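Local structure of glycoside hydrolase family 81 (Clostridium thermocellum, 6FOP) at residues Lys198-Ile203 with Val251-Asn256; Asn469-Pro472 with Ser477-Ser480. The protein probably hydrolyses beta-1,3-glucans such as laminarin, as a family 81 glycoside hydrolase of the Clostridium thermocellum cellulosome. All blocks are in the same frame, centred on the assembly; numbering follows the deposited sequence. Where two conformers were deposited one is given.

Contact 1: Lys198-Ile203 with Val251-Asn256; sequences KNYFSI and VKEGTN
The hydroxyl of Tyr200 donates a hydrogen bond to Glu253: Tyr200 OH lies 2.6 Å from Glu253 OE1, a short bond that meets the carboxylate on its anti lone pair. The acceptor stands at the edge of the ring and in its plane, while the carboxylate itself is turned 80° against the ring. Over one ring face comes Lys252. Lys252 CB sits 3.6 Å from the centroid of the Tyr200 ring and only 8° off the normal, a well-centred CH-pi contact, after which the lysine chain bends beyond CG and carries the ammonium away from the phenol. One tyrosine is thus held both at its hydroxyl and across a face by consecutive residues. With chi1 at 54°, the tyrosine CG sits astride the main chain, flanked by N and C, which aims the ring at the facing loop. The second shell fixes the glutamate: Ser178 N also donates to OE1, and Gln161 NE2 to OE2. The contact lies at the surface, where the start of strand 200-206, an inner strand of an antiparallel sheet, meets the loop leaving strand 240-251; Phe224 of strand 223-235 touches both Tyr200 and Lys252.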
ATOM      1  N   LYS A 198       8.279  39.605   2.256  0.58 15.00           N
ATOM      2  CA  LYS A 198       8.471  38.258   2.784  0.58 15.67           C
ATOM      3  C   LYS A 198       7.127  37.698   3.131  0.58 15.72           C
ATOM      4  O   LYS A 198       6.322  38.327   3.828  0.58 16.10           O
ATOM      5  CB  LYS A 198       9.318  38.300   4.028  0.58 16.93           C
ATOM      6  CG  LYS A 198      10.611  39.042   3.843  0.58 17.63           C
ATOM      7  CD  LYS A 198      11.485  38.795   5.058  0.58 17.62           C
ATOM      8  CE  LYS A 198      12.599  39.794   5.037  0.58 18.02           C
ATOM      9  NZ  LYS A 198      13.545  39.604   6.158  0.58 14.88           N
ATOM     10  N   ASN A 199       6.854  36.523   2.593  1.00 15.27           N
ATOM     11  CA  ASN A 199       5.504  35.990   2.677  1.00 16.18           C
ATOM     12  C   ASN A 199       5.457  34.492   2.963  1.00 15.30           C
ATOM     13  O   ASN A 199       4.407  33.874   2.839  1.00 16.87           O
ATOM     14  CB  ASN A 199       4.728  36.302   1.397  1.00 18.35           C
ATOM     15  CG  ASN A 199       4.586  37.764   1.135  1.00 20.85           C
ATOM     16  OD1 ASN A 199       3.672  38.399   1.656  1.00 29.70           O
ATOM     17  ND2 ASN A 199       5.481  38.320   0.368  1.00 18.44           N
ATOM     18  N   TYR A 200       6.587  33.967   3.412  1.00 13.66           N
ATOM     19  CA  TYR A 200       6.684  32.562   3.826  1.00 14.00           C
ATOM     20  C   TYR A 200       6.473  32.431   5.332  1.00 14.51           C
ATOM     21  O   TYR A 200       6.720  33.369   6.110  1.00 14.87           O
ATOM     22  CB  TYR A 200       8.043  31.988   3.400  1.00 14.69           C
ATOM     23  CG  TYR A 200       9.232  32.782   3.873  1.00 13.79           C
ATOM     24  CD1 TYR A 200       9.753  33.825   3.096  1.00 13.69           C
ATOM     25  CD2 TYR A 200       9.848  32.514   5.073  1.00 14.74           C
ATOM     26  CE1 TYR A 200      10.830  34.561   3.526  1.00 14.79           C
ATOM     27  CE2 TYR A 200      10.933  33.264   5.512  1.00 14.63           C
ATOM     28  CZ  TYR A 200      11.429  34.279   4.721  1.00 14.14           C
ATOM     29  OH  TYR A 200      12.481  35.078   5.134  1.00 16.52           O
ATOM     30  N   PHE A 201       6.005  31.261   5.767  1.00 13.96           N
ATOM     31  CA  PHE A 201       5.612  31.055   7.188  1.00 13.94           C
ATOM     32  C   PHE A 201       5.574  29.550   7.386  1.00 14.66           C
ATOM     33  O   PHE A 201       5.040  28.849   6.529  1.00 14.79           O
ATOM     34  CB  PHE A 201       4.235  31.663   7.435  1.00 15.19           C
ATOM     35  CG  PHE A 201       3.748  31.557   8.843  1.00 16.54           C
ATOM     36  CD1 PHE A 201       4.116  32.518   9.783  1.00 18.04           C
ATOM     37  CD2 PHE A 201       2.949  30.501   9.245  1.00 17.59           C
ATOM     38  CE1 PHE A 201       3.682  32.443  11.070  1.00 19.73           C
ATOM     39  CE2 PHE A 201       2.506  30.417  10.568  1.00 19.39           C
ATOM     40  CZ  PHE A 201       2.890  31.389  11.478  1.00 20.66           C
ATOM     41  N   SER A 202       6.157  29.047   8.473  1.00 13.96           N
ATOM     42  CA  SER A 202       6.074  27.597   8.738  1.00 13.73           C
ATOM     43  C   SER A 202       5.747  27.328  10.184  1.00 13.57           C
ATOM     44  O   SER A 202       5.880  28.213  11.038  1.00 14.73           O
ATOM     45  CB  SER A 202       7.361  26.878   8.330  1.00 14.06           C
ATOM     46  OG  SER A 202       8.451  27.311   9.108  1.00 14.82           O
ATOM     47  N   ILE A 203       5.343  26.099  10.461  1.00 14.00           N
ATOM     48  CA  ILE A 203       5.064  25.639  11.826  1.00 14.84           C
ATOM     49  C   ILE A 203       5.729  24.277  11.972  1.00 14.45           C
ATOM     50  O   ILE A 203       5.999  23.604  10.947  1.00 14.06           O
ATOM     51  CB  ILE A 203       3.562  25.570  12.136  1.00 15.73           C
ATOM     52  CG1 ILE A 203       2.843  24.457  11.360  1.00 15.52           C
ATOM     53  CG2 ILE A 203       2.910  26.917  11.850  1.00 16.34           C
ATOM     54  CD1 ILE A 203       2.884  23.070  11.987  1.00 16.09           C
ATOM     55  N   VAL A 251      15.565  27.103   0.374  1.00 14.93           N
ATOM     56  CA  VAL A 251      15.920  27.834   1.582  1.00 14.58           C
ATOM     57  C   VAL A 251      15.393  29.269   1.503  1.00 14.20           C
ATOM     58  O   VAL A 251      15.855  30.083   0.689  1.00 16.10           O
ATOM     59  CB  VAL A 251      17.438  27.845   1.786  1.00 16.09           C
ATOM     60  CG1 VAL A 251      17.781  28.588   3.077  1.00 16.17           C
ATOM     61  CG2 VAL A 251      18.008  26.425   1.808  1.00 17.34           C
ATOM     62  N   LYS A 252      14.439  29.584   2.367  1.00 14.72           N
ATOM     63  CA  LYS A 252      13.782  30.902   2.366  1.00 15.77           C
ATOM     64  C   LYS A 252      14.593  31.987   3.081  1.00 15.99           C
ATOM     65  O   LYS A 252      14.470  33.163   2.749  1.00 17.89           O
ATOM     66  CB  LYS A 252      12.378  30.826   2.941  1.00 16.13           C
ATOM     67  CG  LYS A 252      11.477  29.819   2.233  1.00 16.68           C
ATOM     68  CD  LYS A 252      11.290  30.156   0.753  1.00 17.83           C
ATOM     69  CE  LYS A 252      10.496  29.107   0.023  1.00 17.96           C
ATOM     70  NZ  LYS A 252      10.539  29.411  -1.431  1.00 19.51           N
ATOM     71  N   GLU A 253      15.406  31.603   4.045  1.00 15.35           N
ATOM     72  CA  GLU A 253      16.356  32.519   4.704  1.00 16.34           C
ATOM     73  C   GLU A 253      17.334  31.680   5.486  1.00 16.88           C
ATOM     74  O   GLU A 253      17.081  30.492   5.725  1.00 16.39           O
ATOM     75  CB  GLU A 253      15.672  33.536   5.608  1.00 17.09           C
ATOM     76  CG  GLU A 253      14.876  32.920   6.738  1.00 16.59           C
ATOM     77  CD  GLU A 253      14.471  33.987   7.760  1.00 17.36           C
ATOM     78  OE1 GLU A 253      13.504  34.757   7.481  1.00 17.08           O
ATOM     79  OE2 GLU A 253      15.096  34.005   8.842  1.00 19.95           O
ATOM     80  N   GLY A 254      18.425  32.292   5.908  1.00 17.83           N
ATOM     81  CA  GLY A 254      19.422  31.689   6.768  1.00 19.54           C
ATOM     82  C   GLY A 254      20.449  30.871   6.017  1.00 20.50           C
ATOM     83  O   GLY A 254      20.346  30.681   4.820  1.00 22.55           O
ATOM     84  N   THR A 255      21.431  30.360   6.761  1.00 22.67           N
ATOM     85  CA  THR A 255      22.547  29.641   6.200  1.00 25.05           C
ATOM     86  C   THR A 255      22.500  28.143   6.489  1.00 24.73           C
ATOM     87  O   THR A 255      23.424  27.439   6.130  1.00 28.71           O
ATOM     88  CB  THR A 255      23.869  30.227   6.725  1.00 28.28           C
ATOM     89  OG1 THR A 255      23.821  30.253   8.158  1.00 33.08           O
ATOM     90  CG2 THR A 255      24.062  31.668   6.196  1.00 31.19           C
ATOM     91  N   ASN A 256      21.439  27.657   7.116  1.00 20.93           N
ATOM     92  CA  ASN A 256      21.271  26.230   7.280  1.00 19.79           C
ATOM     93  C   ASN A 256      20.583  25.648   6.051  1.00 18.91           C
ATOM     94  O   ASN A 256      19.695  26.273   5.452  1.00 19.60           O
ATOM     95  CB  ASN A 256      20.445  25.926   8.543  1.00 21.39           C
ATOM     96  CG  ASN A 256      21.128  26.405   9.810  1.00 25.03           C
ATOM     97  OD1 ASN A 256      22.256  26.021  10.079  1.00 35.92           O
ATOM     98  ND2 ASN A 256      20.470  27.247  10.570  1.00 24.18           N
TER

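Contact 2: Asn469-Pro472 with Ser477-Ser480; sequences NFDP and SWAS. With CA (calcium ion), chain B.
The indole of Trp478 is met at its edge by Asp471, whose OD2 accepts from Trp478 NE1 at 2.9 Å with an N-H...O angle of 162°. The carboxylate uses its anti lone pair and is inclined 51° to the indole; chi1 of 180° swings it opposite the aspartate's own N, alongside the indole and pointing the same way. Water 1, a calcium ligand, also lies in plane at the indole edge and donates a weak hydrogen bond to Asn469 O. The Phe470 ring likewise has an oxygen at its edge, Ser477 OG, 3.6 Å from Phe470 CD1, though that hydroxyl bonds to Glu527. A third flat group, the Asn469 amide, reaches back to the main chain: Asn469 ND2 donates to Trp478 O at 3.1 Å, almost straight and in the amide plane. Asn469 O in turn accepts from Trp478 N at 2.9 Å. Phe470 and Ser477 form an antiparallel non-hydrogen-bonded pair of a small beta hairpin. The chain entering the first strand binds calcium: Phe470 O coordinates it at 2.3 Å beside four waters, with Leu467 O and Arg468 O completing seven ligands. The hairpin is buried, Phe470 packing on helix 514-534 while Asn469 and Ser477 touch His417 of helix 416-433.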
ATOM      1  N   ASN A 469      -2.137   2.977  -6.179  1.00 12.43           N
ATOM      2  CA  ASN A 469      -2.598   2.458  -4.891  1.00 12.73           C
ATOM      3  C   ASN A 469      -1.543   2.424  -3.785  1.00 12.14           C
ATOM      4  O   ASN A 469      -1.891   2.553  -2.599  1.00 13.36           O
ATOM      5  CB  ASN A 469      -3.267   1.115  -5.058  1.00 13.26           C
ATOM      6  CG  ASN A 469      -4.546   1.238  -5.845  1.00 13.47           C
ATOM      7  OD1 ASN A 469      -4.513   1.122  -7.081  1.00 15.69           O
ATOM      8  ND2 ASN A 469      -5.649   1.513  -5.184  1.00 13.97           N
ATOM      9  N   PHE A 470      -0.267   2.319  -4.150  1.00 12.23           N
ATOM     10  CA  PHE A 470       0.787   2.184  -3.162  1.00 12.26           C
ATOM     11  C   PHE A 470       1.156   3.545  -2.594  1.00 12.12           C
ATOM     12  O   PHE A 470       1.328   4.492  -3.378  1.00 12.15           O
ATOM     13  CB  PHE A 470       2.012   1.530  -3.759  1.00 12.29           C
ATOM     14  CG  PHE A 470       3.025   1.109  -2.734  1.00 11.97           C
ATOM     15  CD1 PHE A 470       2.742   0.040  -1.866  1.00 12.16           C
ATOM     16  CD2 PHE A 470       4.259   1.703  -2.654  1.00 13.01           C
ATOM     17  CE1 PHE A 470       3.671  -0.372  -0.925  1.00 13.31           C
ATOM     18  CE2 PHE A 470       5.190   1.276  -1.722  1.00 13.62           C
ATOM     19  CZ  PHE A 470       4.889   0.235  -0.856  1.00 13.27           C
ATOM     20  N   ASP A 471       1.348   3.638  -1.277  1.00 11.99           N
ATOM     21  CA  ASP A 471       1.840   4.861  -0.586  1.00 11.76           C
ATOM     22  C   ASP A 471       3.313   4.570  -0.246  1.00 11.51           C
ATOM     23  O   ASP A 471       3.610   3.745   0.625  1.00 12.60           O
ATOM     24  CB  ASP A 471       1.027   5.077   0.670  1.00 12.26           C
ATOM     25  CG  ASP A 471       1.443   6.307   1.477  1.00 13.40           C
ATOM     26  OD1 ASP A 471       2.655   6.623   1.481  1.00 12.56           O
ATOM     27  OD2 ASP A 471       0.545   6.850   2.176  1.00 13.07           O
ATOM     28  N   PRO A 472       4.242   5.227  -0.941  1.00 12.27           N
ATOM     29  CA  PRO A 472       5.659   4.903  -0.723  1.00 12.50           C
ATOM     30  C   PRO A 472       6.177   5.124   0.692  1.00 12.76           C
ATOM     31  O   PRO A 472       7.167   4.496   1.100  1.00 13.38           O
ATOM     32  CB  PRO A 472       6.396   5.793  -1.726  1.00 15.10           C
ATOM     33  CG  PRO A 472       5.378   6.211  -2.705  1.00 16.66           C
ATOM     34  CD  PRO A 472       4.065   6.221  -2.019  1.00 13.96           C
ATOM     35  N   SER A 477      -0.547  -0.045   0.649  1.00 11.34           N
ATOM     36  CA  SER A 477      -1.533   0.460  -0.248  1.00 11.54           C
ATOM     37  C   SER A 477      -2.774   1.013   0.422  1.00 11.72           C
ATOM     38  O   SER A 477      -3.022   0.771   1.625  1.00 12.06           O
ATOM     39  CB  SER A 477      -1.864  -0.609  -1.274  1.00 11.92           C
ATOM     40  OG  SER A 477      -0.710  -0.994  -1.991  1.00 13.01           O
ATOM     41  N   TRP A 478      -3.552   1.745  -0.372  1.00 12.43           N
ATOM     42  CA  TRP A 478      -4.783   2.356   0.074  1.00 11.93           C
ATOM     43  C   TRP A 478      -5.929   1.984  -0.866  1.00 12.13           C
ATOM     44  O   TRP A 478      -5.791   2.008  -2.106  1.00 13.18           O
ATOM     45  CB  TRP A 478      -4.668   3.864   0.093  1.00 12.38           C
ATOM     46  CG  TRP A 478      -3.758   4.465   1.125  1.00 12.43           C
ATOM     47  CD1 TRP A 478      -2.676   5.252   0.868  1.00 12.45           C
ATOM     48  CD2 TRP A 478      -3.893   4.442   2.549  1.00 12.07           C
ATOM     49  NE1 TRP A 478      -2.102   5.696   2.030  1.00 12.66           N
ATOM     50  CE2 TRP A 478      -2.831   5.220   3.079  1.00 12.62           C
ATOM     51  CE3 TRP A 478      -4.759   3.803   3.441  1.00 12.71           C
ATOM     52  CZ2 TRP A 478      -2.684   5.448   4.429  1.00 12.81           C
ATOM     53  CZ3 TRP A 478      -4.612   4.034   4.792  1.00 13.62           C
ATOM     54  CH2 TRP A 478      -3.552   4.834   5.273  1.00 13.66           C
ATOM     55  N   ALA A 479      -7.059   1.653  -0.255  1.00 12.55           N
ATOM     56  CA  ALA A 479      -8.229   1.188  -0.990  1.00 13.22           C
ATOM     57  C   ALA A 479      -9.132   2.278  -1.521  1.00 13.61           C
ATOM     58  O   ALA A 479      -9.668   2.145  -2.623  1.00 13.51           O
ATOM     59  CB  ALA A 479      -9.028   0.228  -0.137  1.00 13.97           C
ATOM     60  N   SER A 480      -9.328   3.361  -0.749  1.00 13.34           N
ATOM     61  CA  SER A 480     -10.325   4.377  -1.136  1.00 13.38           C
ATOM     62  C   SER A 480      -9.744   5.309  -2.184  1.00 12.91           C
ATOM     63  O   SER A 480      -8.671   5.853  -1.986  1.00 13.79           O
ATOM     64  CB  SER A 480     -10.747   5.191   0.082  1.00 13.79           C
ATOM     65  OG  SER A 480     -11.686   6.188  -0.260  1.00 14.39           O
TER
HETATM   66 CA    CA B 801       0.003   6.152  -4.329  1.00 13.06          CA
HETATM   67  O   HOH W   1      -1.333   5.442  -2.434  1.00 12.77           O
HETATM   68  O   HOH W   2       0.620   7.646  -2.510  1.00 12.88           O
HETATM   69  O   HOH W   3      -1.449   7.901  -5.034  1.00 13.50           O
HETATM   70  O   HOH W   4       1.696   7.471  -5.381  1.00 14.33           O

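How the contacts relate
From the N terminus the chain first passes through beta-rich structure, and contact 1 closes a long excursion there: 47 residues, including helix 211-220 and strand 223-235, separate its segments. Contact 2 opens much later, within the family 81 C-terminal domain, and closes a loop of just four residues. The two are in series, neither nested nor crossing. The centres of contact 1 and contact 2 are 32 Å apart. The nearest atoms of contact 1 and contact 2 are about 19 Å apart, so they do not touch. They illustrate two scales of closure. Contact 1 ties the start of an inner strand of a large antiparallel sheet to a distant surface loop; contact 2 pins a tight, calcium-bound hairpin among the helices of the core.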